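Local coordinates for protein phosphonomutase (Burkholderia cenocepacia J2315, PDB 4MG4) that is a phosphonomutase that folds as an eight-stranded parallel barrel of the TIM type and pairs with a second copy of itself, at residues Leu73-Leu78 / Ala105-Met110; Val89-Glu94 / Ala109-Ala114; Arg132-Ala137 / Arg185-Ala190; Ala142-Ala147 / Tyr155-Arg160. All blocks are in the same frame, centred on the assembly; numbering follows the deposited sequence. Where two conformers were deposited one is given.

Interaction 1 of 4, residues Leu73-Leu78 / Ala105-Met110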
loop_
_atom_site.group_PDB
_atom_site.type_symbol
_atom_site.label_atom_id
_atom_site.label_comp_id
_atom_site.label_asym_id
_atom_site.label_seq_id
_atom_site.Cartn_x
_atom_site.Cartn_y
_atom_site.Cartn_z
ATOM N N LEU A 73 3.303 -14.145 5.075
ATOM C CA LEU A 73 3.210 -12.718 4.829
ATOM C C LEU A 73 1.914 -12.403 4.071
ATOM O O LEU A 73 1.232 -11.448 4.477
ATOM C CB LEU A 73 4.468 -12.183 4.118
ATOM C CG LEU A 73 4.747 -10.681 4.122
ATOM C CD1 LEU A 73 4.467 -9.996 5.452
ATOM C CD2 LEU A 73 6.221 -10.524 3.746
ATOM N N MET A 74 1.528 -13.187 3.046
ATOM C CA MET A 74 0.214 -13.011 2.378
ATOM C C MET A 74 -0.913 -13.150 3.379
ATOM O O MET A 74 -1.851 -12.351 3.343
ATOM C CB MET A 74 -0.061 -13.961 1.194
ATOM C CG MET A 74 -1.552 -13.838 0.641
ATOM S SD MET A 74 -1.441 -12.333 -0.431
ATOM C CE MET A 74 -0.377 -12.824 -1.767
ATOM N N MET A 75 -0.809 -14.133 4.297
ATOM C CA MET A 75 -1.886 -14.335 5.242
ATOM C C MET A 75 -1.986 -13.177 6.213
ATOM O O MET A 75 -3.079 -12.816 6.633
ATOM C CB MET A 75 -1.728 -15.677 5.974
ATOM C CG MET A 75 -1.765 -16.901 5.061
ATOM S SD MET A 75 -3.470 -17.165 4.470
ATOM C CE MET A 75 -3.143 -18.422 3.248
ATOM N N GLU A 76 -0.851 -12.576 6.563
ATOM C CA GLU A 76 -0.863 -11.441 7.472
ATOM C C GLU A 76 -1.560 -10.271 6.801
ATOM O O GLU A 76 -2.413 -9.600 7.403
ATOM C CB GLU A 76 0.579 -11.071 7.858
ATOM C CG GLU A 76 0.655 -9.856 8.760
ATOM C CD GLU A 76 2.089 -9.353 8.948
ATOM O OE1 GLU A 76 3.064 -10.171 8.891
ATOM O OE2 GLU A 76 2.235 -8.115 9.153
ATOM N N VAL A 77 -1.233 -10.049 5.526
ATOM C CA VAL A 77 -1.874 -9.002 4.735
ATOM C C VAL A 77 -3.377 -9.234 4.663
ATOM O O VAL A 77 -4.181 -8.327 4.893
ATOM C CB VAL A 77 -1.259 -8.936 3.326
ATOM C CG1 VAL A 77 -2.093 -7.998 2.451
ATOM C CG2 VAL A 77 0.181 -8.444 3.414
ATOM N N LEU A 78 -3.755 -10.469 4.327
ATOM C CA LEU A 78 -5.152 -10.878 4.320
ATOM C C LEU A 78 -5.886 -10.586 5.607
ATOM O O LEU A 78 -6.963 -10.055 5.581
ATOM C CB LEU A 78 -5.273 -12.365 3.973
ATOM C CG LEU A 78 -6.671 -12.960 3.962
ATOM C CD1 LEU A 78 -7.526 -12.223 2.938
ATOM C CD2 LEU A 78 -6.629 -14.452 3.643
ATOM N N ALA A 105 -4.463 -27.899 0.481
ATOM C CA ALA A 105 -5.523 -27.937 1.506
ATOM C C ALA A 105 -5.141 -27.102 2.706
ATOM O O ALA A 105 -5.976 -26.354 3.228
ATOM C CB ALA A 105 -5.793 -29.359 1.938
ATOM N N GLU A 106 -3.879 -27.219 3.148
ATOM C CA GLU A 106 -3.375 -26.414 4.280
ATOM C C GLU A 106 -3.491 -24.916 3.955
ATOM O O GLU A 106 -3.912 -24.117 4.754
ATOM C CB GLU A 106 -1.938 -26.763 4.635
ATOM C CG GLU A 106 -1.340 -25.920 5.762
ATOM C CD GLU A 106 0.074 -26.380 6.195
ATOM O OE1 GLU A 106 0.286 -27.569 6.443
ATOM O OE2 GLU A 106 0.974 -25.525 6.310
ATOM N N THR A 107 -3.112 -24.528 2.768
ATOM C CA THR A 107 -3.217 -23.130 2.348
ATOM C C THR A 107 -4.661 -22.618 2.447
ATOM O O THR A 107 -4.943 -21.548 2.946
ATOM C CB THR A 107 -2.651 -22.949 0.929
ATOM O OG1 THR A 107 -1.245 -23.258 0.941
ATOM C CG2 THR A 107 -2.841 -21.513 0.418
ATOM N N ILE A 108 -5.611 -23.380 1.898
ATOM C CA ILE A 108 -6.997 -22.989 1.968
ATOM C C ILE A 108 -7.464 -22.909 3.417
ATOM O O ILE A 108 -8.140 -21.976 3.832
ATOM C CB ILE A 108 -7.889 -24.014 1.234
ATOM C CG1 ILE A 108 -7.513 -23.996 -0.221
ATOM C CG2 ILE A 108 -9.374 -23.878 1.622
ATOM C CD1 ILE A 108 -8.027 -22.872 -0.892
ATOM N N ALA A 109 -7.091 -23.894 4.211
ATOM C CA ALA A 109 -7.464 -23.894 5.615
ATOM C C ALA A 109 -6.908 -22.683 6.304
ATOM O O ALA A 109 -7.588 -22.096 7.130
ATOM C CB ALA A 109 -6.996 -25.178 6.344
ATOM N N MET A 110 -5.683 -22.292 5.984
ATOM C CA MET A 110 -5.126 -21.066 6.553
ATOM C C MET A 110 -5.872 -19.800 6.097
ATOM O O MET A 110 -6.045 -18.869 6.880
ATOM C CB MET A 110 -3.647 -20.980 6.266
ATOM C CG MET A 110 -2.985 -22.179 6.877
ATOM S SD MET A 110 -2.636 -21.906 8.618
ATOM C CE MET A 110 -3.933 -21.835 9.785
#

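Interaction 2 of 4, residues Val89-Glu94 / Ala109-Ala114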
loop_
_atom_site.group_PDB
_atom_site.type_symbol
_atom_site.label_atom_id
_atom_site.label_comp_id
_atom_site.label_asym_id
_atom_site.label_seq_id
_atom_site.Cartn_x
_atom_site.Cartn_y
_atom_site.Cartn_z
ATOM N N VAL A 89 -14.595 -11.067 1.968
ATOM C CA VAL A 89 -13.286 -10.924 1.322
ATOM C C VAL A 89 -12.914 -12.255 0.700
ATOM O O VAL A 89 -12.897 -13.288 1.422
ATOM C CB VAL A 89 -12.166 -10.510 2.318
ATOM C CG1 VAL A 89 -10.805 -10.484 1.633
ATOM C CG2 VAL A 89 -12.516 -9.160 2.922
ATOM N N THR A 90 -12.533 -12.228 -0.578
ATOM C CA THR A 90 -11.972 -13.393 -1.265
ATOM C C THR A 90 -10.505 -13.157 -1.520
ATOM O O THR A 90 -10.095 -11.982 -1.775
ATOM C CB THR A 90 -12.750 -13.698 -2.552
ATOM O OG1 THR A 90 -12.287 -14.939 -3.119
ATOM C CG2 THR A 90 -12.731 -12.551 -3.531
ATOM N N VAL A 91 -9.715 -14.236 -1.484
ATOM C CA VAL A 91 -8.267 -14.108 -1.583
ATOM C C VAL A 91 -7.711 -14.838 -2.791
ATOM O O VAL A 91 -7.998 -16.011 -3.018
ATOM C CB VAL A 91 -7.578 -14.562 -0.275
ATOM C CG1 VAL A 91 -7.843 -16.019 0.050
ATOM C CG2 VAL A 91 -6.073 -14.404 -0.390
ATOM N N ASP A 92 -6.816 -14.172 -3.513
ATOM C CA ASP A 92 -6.075 -14.798 -4.593
ATOM C C ASP A 92 -4.959 -15.637 -4.020
ATOM O O ASP A 92 -3.986 -15.102 -3.461
ATOM C CB ASP A 92 -5.540 -13.736 -5.546
ATOM C CG ASP A 92 -4.783 -14.298 -6.740
ATOM O OD1 ASP A 92 -4.675 -15.517 -6.923
ATOM O OD2 ASP A 92 -4.325 -13.409 -7.543
ATOM N N LEU A 93 -5.097 -16.943 -4.109
ATOM C CA LEU A 93 -4.040 -17.878 -3.625
ATOM C C LEU A 93 -3.122 -18.405 -4.722
ATOM O O LEU A 93 -2.380 -19.375 -4.500
ATOM C CB LEU A 93 -4.686 -19.036 -2.901
ATOM C CG LEU A 93 -5.482 -18.582 -1.673
ATOM C CD1 LEU A 93 -6.182 -19.758 -1.054
ATOM C CD2 LEU A 93 -4.616 -17.873 -0.627
ATOM N N GLU A 94 -3.197 -17.813 -5.910
ATOM C CA GLU A 94 -2.366 -18.215 -7.041
ATOM C C GLU A 94 -2.548 -19.716 -7.269
ATOM O O GLU A 94 -3.693 -20.151 -7.331
ATOM C CB GLU A 94 -0.912 -17.783 -6.824
ATOM C CG GLU A 94 -0.834 -16.258 -6.826
ATOM C CD GLU A 94 0.602 -15.763 -6.759
ATOM O OE1 GLU A 94 1.251 -15.855 -7.816
ATOM O OE2 GLU A 94 1.061 -15.339 -5.661
ATOM N N ALA A 109 -7.091 -23.894 4.211
ATOM C CA ALA A 109 -7.464 -23.894 5.615
ATOM C C ALA A 109 -6.908 -22.683 6.304
ATOM O O ALA A 109 -7.588 -22.096 7.130
ATOM C CB ALA A 109 -6.996 -25.178 6.344
ATOM N N MET A 110 -5.683 -22.292 5.984
ATOM C CA MET A 110 -5.126 -21.066 6.553
ATOM C C MET A 110 -5.872 -19.800 6.097
ATOM O O MET A 110 -6.045 -18.869 6.880
ATOM C CB MET A 110 -3.647 -20.980 6.266
ATOM C CG MET A 110 -2.985 -22.179 6.877
ATOM S SD MET A 110 -2.636 -21.906 8.618
ATOM C CE MET A 110 -3.933 -21.835 9.785
ATOM N N SER A 111 -6.337 -19.772 4.842
ATOM C CA SER A 111 -7.086 -18.624 4.348
ATOM C C SER A 111 -8.369 -18.458 5.125
ATOM O O SER A 111 -8.798 -17.345 5.379
ATOM C CB SER A 111 -7.344 -18.712 2.837
ATOM O OG SER A 111 -8.408 -19.636 2.550
ATOM N N ILE A 112 -8.990 -19.568 5.512
ATOM C CA ILE A 112 -10.240 -19.576 6.259
ATOM C C ILE A 112 -9.990 -19.058 7.681
ATOM O O ILE A 112 -10.748 -18.212 8.200
ATOM C CB ILE A 112 -10.854 -20.997 6.257
ATOM C CG1 ILE A 112 -11.403 -21.303 4.835
ATOM C CG2 ILE A 112 -11.962 -21.078 7.255
ATOM C CD1 ILE A 112 -11.728 -22.738 4.562
ATOM N N ARG A 113 -8.903 -19.555 8.281
ATOM C CA ARG A 113 -8.460 -19.083 9.609
ATOM C C ARG A 113 -8.177 -17.570 9.608
ATOM O O ARG A 113 -8.496 -16.878 10.608
ATOM C CB ARG A 113 -7.249 -19.880 10.097
ATOM C CG ARG A 113 -7.655 -21.301 10.333
ATOM C CD ARG A 113 -6.446 -22.195 10.458
ATOM N NE ARG A 113 -6.825 -23.589 10.529
ATOM C CZ ARG A 113 -6.222 -24.602 9.938
ATOM N NH1 ARG A 113 -5.099 -24.483 9.239
ATOM N NH2 ARG A 113 -6.769 -25.813 10.094
ATOM N N ALA A 114 -7.658 -17.055 8.490
ATOM C CA ALA A 114 -7.393 -15.626 8.273
ATOM C C ALA A 114 -8.663 -14.789 8.004
ATOM O O ALA A 114 -8.618 -13.577 8.095
ATOM C CB ALA A 114 -6.383 -15.467 7.134
#

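Interaction 3 of 4, residues Arg132-Ala137 / Arg185-Ala190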
loop_
_atom_site.group_PDB
_atom_site.type_symbol
_atom_site.label_atom_id
_atom_site.label_comp_id
_atom_site.label_asym_id
_atom_site.label_seq_id
_atom_site.Cartn_x
_atom_site.Cartn_y
_atom_site.Cartn_z
ATOM N N ARG A 132 -0.999 -27.259 -15.506
ATOM C CA ARG A 132 -1.075 -28.601 -14.919
ATOM C C ARG A 132 -2.050 -29.517 -15.714
ATOM O O ARG A 132 -3.061 -29.034 -16.302
ATOM C CB ARG A 132 -1.552 -28.534 -13.465
ATOM C CG ARG A 132 -0.707 -27.725 -12.541
ATOM C CD ARG A 132 -1.247 -27.683 -11.130
ATOM N NE ARG A 132 -0.515 -26.686 -10.419
ATOM C CZ ARG A 132 0.524 -26.920 -9.613
ATOM N NH1 ARG A 132 0.925 -28.136 -9.357
ATOM N NH2 ARG A 132 1.145 -25.918 -9.088
ATOM N N ASP A 133 -1.748 -30.822 -15.766
ATOM C CA ASP A 133 -2.702 -31.820 -16.236
ATOM C C ASP A 133 -4.054 -31.570 -15.548
ATOM O O ASP A 133 -4.092 -31.228 -14.350
ATOM C CB ASP A 133 -2.241 -33.205 -15.840
ATOM C CG ASP A 133 -3.255 -34.272 -16.160
ATOM O OD1 ASP A 133 -3.222 -34.777 -17.291
ATOM O OD2 ASP A 133 -4.075 -34.623 -15.275
ATOM N N VAL A 134 -5.118 -31.724 -16.328
ATOM C CA VAL A 134 -6.503 -31.484 -15.857
ATOM C C VAL A 134 -6.778 -32.176 -14.525
ATOM O O VAL A 134 -7.340 -31.574 -13.592
ATOM C CB VAL A 134 -7.562 -31.865 -16.910
ATOM C CG1 VAL A 134 -7.458 -33.300 -17.359
ATOM C CG2 VAL A 134 -8.952 -31.575 -16.405
ATOM N N ASP A 135 -6.393 -33.441 -14.399
ATOM C CA ASP A 135 -6.714 -34.151 -13.166
ATOM C C ASP A 135 -5.786 -33.811 -12.000
ATOM O O ASP A 135 -6.203 -33.884 -10.833
ATOM C CB ASP A 135 -6.857 -35.651 -13.430
ATOM C CG ASP A 135 -8.049 -35.938 -14.360
ATOM O OD1 ASP A 135 -9.141 -35.432 -14.010
ATOM O OD2 ASP A 135 -7.883 -36.561 -15.453
ATOM N N GLU A 136 -4.561 -33.384 -12.291
ATOM C CA GLU A 136 -3.669 -32.865 -11.233
ATOM C C GLU A 136 -4.235 -31.566 -10.679
ATOM O O GLU A 136 -4.317 -31.368 -9.480
ATOM C CB GLU A 136 -2.261 -32.644 -11.774
ATOM C CG GLU A 136 -1.227 -32.572 -10.663
ATOM C CD GLU A 136 0.053 -31.853 -11.030
ATOM O OE1 GLU A 136 0.766 -32.403 -11.904
ATOM O OE2 GLU A 136 0.305 -30.748 -10.432
ATOM N N ALA A 137 -4.695 -30.716 -11.576
ATOM C CA ALA A 137 -5.335 -29.443 -11.198
ATOM C C ALA A 137 -6.614 -29.693 -10.404
ATOM O O ALA A 137 -6.877 -29.068 -9.419
ATOM C CB ALA A 137 -5.628 -28.585 -12.420
ATOM N N ARG A 185 -15.504 -28.627 -16.467
ATOM C CA ARG A 185 -16.257 -29.797 -16.002
ATOM C C ARG A 185 -15.500 -30.604 -14.942
ATOM O O ARG A 185 -16.097 -31.053 -13.942
ATOM C CB ARG A 185 -16.687 -30.673 -17.183
ATOM C CG ARG A 185 -17.731 -30.050 -18.091
ATOM C CD ARG A 185 -18.268 -31.028 -19.127
ATOM N NE ARG A 185 -17.271 -31.468 -20.071
ATOM C CZ ARG A 185 -16.925 -30.846 -21.195
ATOM N NH1 ARG A 185 -17.544 -29.750 -21.598
ATOM N NH2 ARG A 185 -15.979 -31.374 -21.962
ATOM N N ALA A 186 -14.220 -30.802 -15.146
ATOM C CA ALA A 186 -13.404 -31.527 -14.171
ATOM C C ALA A 186 -13.326 -30.747 -12.856
ATOM O O ALA A 186 -13.409 -31.319 -11.779
ATOM C CB ALA A 186 -12.001 -31.784 -14.714
ATOM N N TYR A 187 -13.119 -29.437 -12.972
ATOM C CA TYR A 187 -13.005 -28.606 -11.782
ATOM C C TYR A 187 -14.314 -28.502 -10.997
ATOM O O TYR A 187 -14.297 -28.577 -9.767
ATOM C CB TYR A 187 -12.480 -27.193 -12.142
ATOM C CG TYR A 187 -11.134 -27.177 -12.806
ATOM C CD1 TYR A 187 -10.338 -28.295 -12.921
ATOM C CD2 TYR A 187 -10.623 -25.990 -13.324
ATOM C CE1 TYR A 187 -9.101 -28.252 -13.589
ATOM C CE2 TYR A 187 -9.419 -25.935 -13.969
ATOM C CZ TYR A 187 -8.622 -27.068 -14.101
ATOM O OH TYR A 187 -7.409 -27.002 -14.781
ATOM N N ALA A 188 -15.441 -28.389 -11.689
ATOM C CA ALA A 188 -16.736 -28.460 -11.039
ATOM C C ALA A 188 -16.960 -29.793 -10.306
ATOM O O ALA A 188 -17.389 -29.812 -9.184
ATOM C CB ALA A 188 -17.820 -28.265 -12.055
ATOM N N ALA A 189 -16.611 -30.881 -10.960
ATOM C CA ALA A 189 -16.791 -32.181 -10.345
ATOM C C ALA A 189 -15.952 -32.327 -9.088
ATOM O O ALA A 189 -16.363 -32.978 -8.144
ATOM C CB ALA A 189 -16.523 -33.293 -11.332
ATOM N N ALA A 190 -14.774 -31.722 -9.065
ATOM C CA ALA A 190 -13.857 -31.733 -7.928
ATOM C C ALA A 190 -14.271 -30.789 -6.789
ATOM O O ALA A 190 -13.701 -30.869 -5.694
ATOM C CB ALA A 190 -12.453 -31.343 -8.396
#

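Interaction 4 of 4, residues Ala142-Ala147 / Tyr155-Arg160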
loop_
_atom_site.group_PDB
_atom_site.type_symbol
_atom_site.label_atom_id
_atom_site.label_comp_id
_atom_site.label_asym_id
_atom_site.label_seq_id
_atom_site.Cartn_x
_atom_site.Cartn_y
_atom_site.Cartn_z
ATOM N N ALA A 142 -10.001 -30.368 -5.324
ATOM C CA ALA A 142 -10.700 -31.284 -4.422
ATOM C C ALA A 142 -10.168 -31.223 -3.024
ATOM O O ALA A 142 -10.941 -31.233 -2.061
ATOM C CB ALA A 142 -10.639 -32.703 -4.970
ATOM N N ALA A 143 -8.850 -31.124 -2.890
ATOM C CA ALA A 143 -8.236 -30.986 -1.541
ATOM C C ALA A 143 -8.692 -29.665 -0.857
ATOM O O ALA A 143 -8.961 -29.631 0.357
ATOM C CB ALA A 143 -6.726 -31.048 -1.674
ATOM N N ALA A 144 -8.767 -28.600 -1.638
ATOM C CA ALA A 144 -9.260 -27.311 -1.167
ATOM C C ALA A 144 -10.729 -27.423 -0.690
ATOM O O ALA A 144 -11.108 -26.873 0.333
ATOM C CB ALA A 144 -9.115 -26.239 -2.280
ATOM N N ARG A 145 -11.577 -28.087 -1.439
ATOM C CA ARG A 145 -12.998 -28.249 -1.126
ATOM C C ARG A 145 -13.115 -29.016 0.175
ATOM O O ARG A 145 -13.871 -28.659 1.082
ATOM C CB ARG A 145 -13.710 -29.014 -2.238
ATOM C CG ARG A 145 -15.124 -29.482 -1.945
ATOM C CD ARG A 145 -16.125 -28.367 -2.167
ATOM N NE ARG A 145 -16.077 -27.277 -1.213
ATOM C CZ ARG A 145 -16.242 -25.977 -1.530
ATOM N NH1 ARG A 145 -16.316 -25.561 -2.805
ATOM N NH2 ARG A 145 -16.271 -25.072 -0.558
ATOM N N GLN A 146 -12.302 -30.059 0.274
ATOM C CA GLN A 146 -12.338 -30.868 1.478
ATOM C C GLN A 146 -11.925 -30.079 2.715
ATOM O O GLN A 146 -12.572 -30.220 3.778
ATOM C CB GLN A 146 -11.551 -32.169 1.264
ATOM C CG GLN A 146 -11.463 -33.018 2.505
ATOM C CD GLN A 146 -10.682 -34.287 2.231
ATOM O OE1 GLN A 146 -9.475 -34.249 1.906
ATOM N NE2 GLN A 146 -11.359 -35.407 2.316
ATOM N N ALA A 147 -10.885 -29.248 2.604
ATOM C CA ALA A 147 -10.448 -28.416 3.666
ATOM C C ALA A 147 -11.550 -27.436 4.094
ATOM O O ALA A 147 -11.814 -27.233 5.271
ATOM C CB ALA A 147 -9.182 -27.667 3.277
ATOM N N TYR A 155 -17.766 -21.389 1.596
ATOM C CA TYR A 155 -16.499 -20.886 1.034
ATOM C C TYR A 155 -16.479 -21.111 -0.457
ATOM O O TYR A 155 -16.770 -22.222 -0.931
ATOM C CB TYR A 155 -15.333 -21.640 1.651
ATOM C CG TYR A 155 -13.932 -21.172 1.283
ATOM C CD1 TYR A 155 -13.269 -20.213 2.022
ATOM C CD2 TYR A 155 -13.257 -21.707 0.208
ATOM C CE1 TYR A 155 -11.947 -19.832 1.701
ATOM C CE2 TYR A 155 -11.943 -21.366 -0.092
ATOM C CZ TYR A 155 -11.291 -20.407 0.653
ATOM O OH TYR A 155 -9.982 -20.026 0.394
ATOM N N PHE A 156 -16.180 -20.052 -1.191
ATOM C CA PHE A 156 -16.310 -20.049 -2.653
ATOM C C PHE A 156 -14.928 -20.261 -3.302
ATOM O O PHE A 156 -14.032 -19.372 -3.277
ATOM C CB PHE A 156 -16.964 -18.750 -3.083
ATOM C CG PHE A 156 -17.457 -18.733 -4.502
ATOM C CD1 PHE A 156 -16.558 -18.591 -5.572
ATOM C CD2 PHE A 156 -18.795 -18.820 -4.772
ATOM C CE1 PHE A 156 -17.007 -18.582 -6.894
ATOM C CE2 PHE A 156 -19.238 -18.821 -6.109
ATOM C CZ PHE A 156 -18.351 -18.717 -7.147
ATOM N N ILE A 157 -14.770 -21.410 -3.953
ATOM C CA ILE A 157 -13.547 -21.730 -4.711
ATOM C C ILE A 157 -13.755 -21.338 -6.152
ATOM O O ILE A 157 -14.523 -21.963 -6.868
ATOM C CB ILE A 157 -13.147 -23.236 -4.589
ATOM C CG1 ILE A 157 -12.872 -23.570 -3.104
ATOM C CG2 ILE A 157 -11.917 -23.529 -5.421
ATOM C CD1 ILE A 157 -12.687 -25.064 -2.860
ATOM N N ASN A 158 -13.091 -20.265 -6.546
ATOM C CA ASN A 158 -13.158 -19.759 -7.923
ATOM C C ASN A 158 -11.936 -20.362 -8.628
ATOM O O ASN A 158 -10.825 -19.964 -8.384
ATOM C CB ASN A 158 -13.109 -18.236 -7.918
ATOM C CG ASN A 158 -13.523 -17.607 -9.237
ATOM O OD1 ASN A 158 -14.405 -18.100 -9.936
ATOM N ND2 ASN A 158 -12.953 -16.436 -9.521
ATOM N N ALA A 159 -12.148 -21.365 -9.494
ATOM C CA ALA A 159 -11.071 -22.084 -10.165
ATOM C C ALA A 159 -10.673 -21.322 -11.401
ATOM O O ALA A 159 -11.484 -21.148 -12.319
ATOM C CB ALA A 159 -11.498 -23.523 -10.564
ATOM N N ARG A 160 -9.449 -20.799 -11.389
ATOM C CA ARG A 160 -8.891 -20.070 -12.497
ATOM C C ARG A 160 -8.205 -21.036 -13.440
ATOM O O ARG A 160 -7.422 -21.886 -13.020
ATOM C CB ARG A 160 -7.841 -19.109 -11.959
ATOM C CG ARG A 160 -7.116 -18.402 -13.073
ATOM C CD ARG A 160 -6.226 -17.284 -12.560
ATOM N NE ARG A 160 -5.307 -16.866 -13.593
ATOM C CZ ARG A 160 -4.697 -15.665 -13.644
ATOM N NH1 ARG A 160 -4.950 -14.738 -12.724
ATOM N NH2 ARG A 160 -3.864 -15.390 -14.654
#

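Interaction 1 of 4, residues Leu73-Leu78 / Ala105-Met110
The backbones come closest at Met-75 and Met-110, whose CA atoms are 7.6 Å apart where helix 71-84 meets helix 101-113, two successive outer helices of the TIM barrel. Nearly all the bridging is done by one long side chain. Met-75 leaves its helix with CG beside its own backbone N (chi1 -61°), bends once at chi2 (-72°) and then runs extended, which carries its methyl across to the second helix. There Met-75 CE rests on Thr-107 and Met-110, 3.6 Å from Thr-107 O, with Thr-107 CG2 slightly farther off at 4.2 Å. The sulfur passes alongside the backbone of Met-110, Met-75 SD lying 3.9 Å from Met-110 O, a van der Waals distance and no hydrogen bond. Met-110 answers with the root of its side chain; the outer part leads off elsewhere, and the two methionines cross at about a right angle. Thr-107 turns its methyl this way, while its hydroxyl is hydrogen-bonded to Gly-96 O and Arg-71 NH2. Leu-78, one turn after Met-75 on the same helix, packs past this contact onto Val-89 and Val-91 of the strand and onto Ala-114. The contact is buried, and the Met-75 thioether meets backbone carbonyls as well as carbon; the closest side-chain pair is Met-75 CE against Met-110 CB at 4.0 Å.

Interaction 2 of 4, residues Val89-Glu94 / Ala109-Ala114
Ser-111, the residue that Val-91 and Leu-93 touch, shares its helix with the guanidinium of Arg-113, which is turned away from the strand contact: Ala-109 CB lies over one face, 3.3 Å above the plane and displaced toward the rim, and in the conformer given Met-110 SD lies at the edge in plane. The Arg-113 NH1 to Met-110 SD bond is weak at 3.6 Å, and doubtful besides, since Met-110 was modelled in two conformers. The other flat group is the Asp-92 carboxylate at the end of the strand. Asp-92 OD1 accepts from Glu-94 N at 2.9 Å, with the donor 38° above the carboxylate plane; this is an Asx turn, and it shapes the chain as it leaves the barrel strand. OD2 of Asp-92 is bonded to Ser-54 N.

The contact itself is small and belongs to the beta-alpha-beta unit of strand 89-92, helix 101-113 and strand 118-122. Both Val-91 and Leu-93 direct their side chains at the helix and converge on one methylene: Val-91 CG1 is 3.9 Å from Ser-111 CB, and Leu-93 CD1 is 4.2 Å from that same atom. A chi1 of 61° brings Val-91 CG1 round to face it. The serine hydroxyl has its own partners, the carbonyl of Ile-108 one turn back and Tyr-155 OH. The strand with its following loop thus meets the helix through carbon alone, and the buried polar atom of Ser-111 is satisfied by its helix and by a tyrosine from farther along the chain.

Interaction 3 of 4, residues Arg132-Ala137 / Arg185-Ala190
Apolar contacts join Val-134 and Ala-137, on the first turn of helix 134-150, to Ala-186 and Tyr-187 on helix 174-190, two outer helices of the TIM barrel. Val-134 CG2, opposite the backbone N across the CA-CB bond, presses on Ala-186 CB at 3.5 Å, tighter than usual for two carbons. Ala-137 CB approaches the outer end of the Tyr-187 side chain obliquely, 3.4 Å from OH and 3.7 Å from CE1.

One polar atom meets the same ring: Val-134 O lies at its edge, near the plane, 3.8 Å from Tyr-187 CE1. The phenol oxygen is hydrogen-bonded to Asp-123 and to Arg-183.

Capping and charge act within segment 132-137. Asp-133 is the N-cap, its OD2 taking Asp-135 N at 2.7 Å from above the carboxylate plane and Glu-136 N at 3.3 Å on the anti lone pair. Arg-132 NH1 forms a salt bridge with Glu-136 OE2 (2.9 Å), in the guanidinium plane.

No hydrogen bond crosses between the segments. The bonds at its hydroxyl probably limit the movement of the tyrosine ring against which Ala-137 and Val-134 pack, while the Asp-133 carboxylate probably also offsets the partial positive charge at the helix N-terminus.

Interaction 4 of 4, residues Ala142-Ala147 / Tyr155-Arg160
Arg-145 reaches from helix 134-150 to the residue just before strand 156-160 and donates NH2 to Tyr-155 O, 2.9 Å away and nearly straight at the hydrogen (171°), though the donor is tilted 26° from the carbonyl plane. The carbonyl oxygen lies at the guanidinium edge, almost in plane. Over one face of that group sits Ile-157 CD1, 3.7 Å above the plane and offset toward the rim. Ile-157 CD1 also lies against the helix, 3.5 Å from Arg-145 N and 3.8 Å from Ala-144 CB. Arg-145 starts out extended (chi1 169°), then folds at chi2 and chi3, and those bends lay the guanidinium over the isoleucine.

Further out, salt bridges hold the arginine: NH1 to Asp-193, NE to Asp-149 one turn along the helix. NH1 also bonds Gly-191 O. A single oxygen, Asp-193 OD2, takes both Arg-145 NH1 and Ile-157 N, and would be expected to stabilise the positive charge.

This is the second half of the beta-alpha-beta unit of strand 118-122, helix 134-150 and strand 156-160. Beside it, Ala-144 also packs on Leu-121 of the preceding strand and on Ile-108 of helix 101-113, while the Tyr-155 ring leans on Ile-108 and Ile-112.

The four contacts follow one arc of the barrel wall. Interactions 1 and 2 end on helix 101-113, sharing Ala-109 and Met-110, with centres 5 Å apart; along the chain both close before interactions 3 and 4 open. These two use helix 134-150, their centres 11 Å apart, and the short loop closed by interaction 4 is nested inside the one closed by interaction 3. Between the pairs, interaction 4 touches both interaction 1 and interaction 2, at 14 Å and 10 Å between centres; interactions 2 and 4 reach the same eight-stranded sheet. Interactions 1 and 3, whose centres are 22 Å apart, do not touch. Together they tie successive outer helices to each other and to the strands beneath.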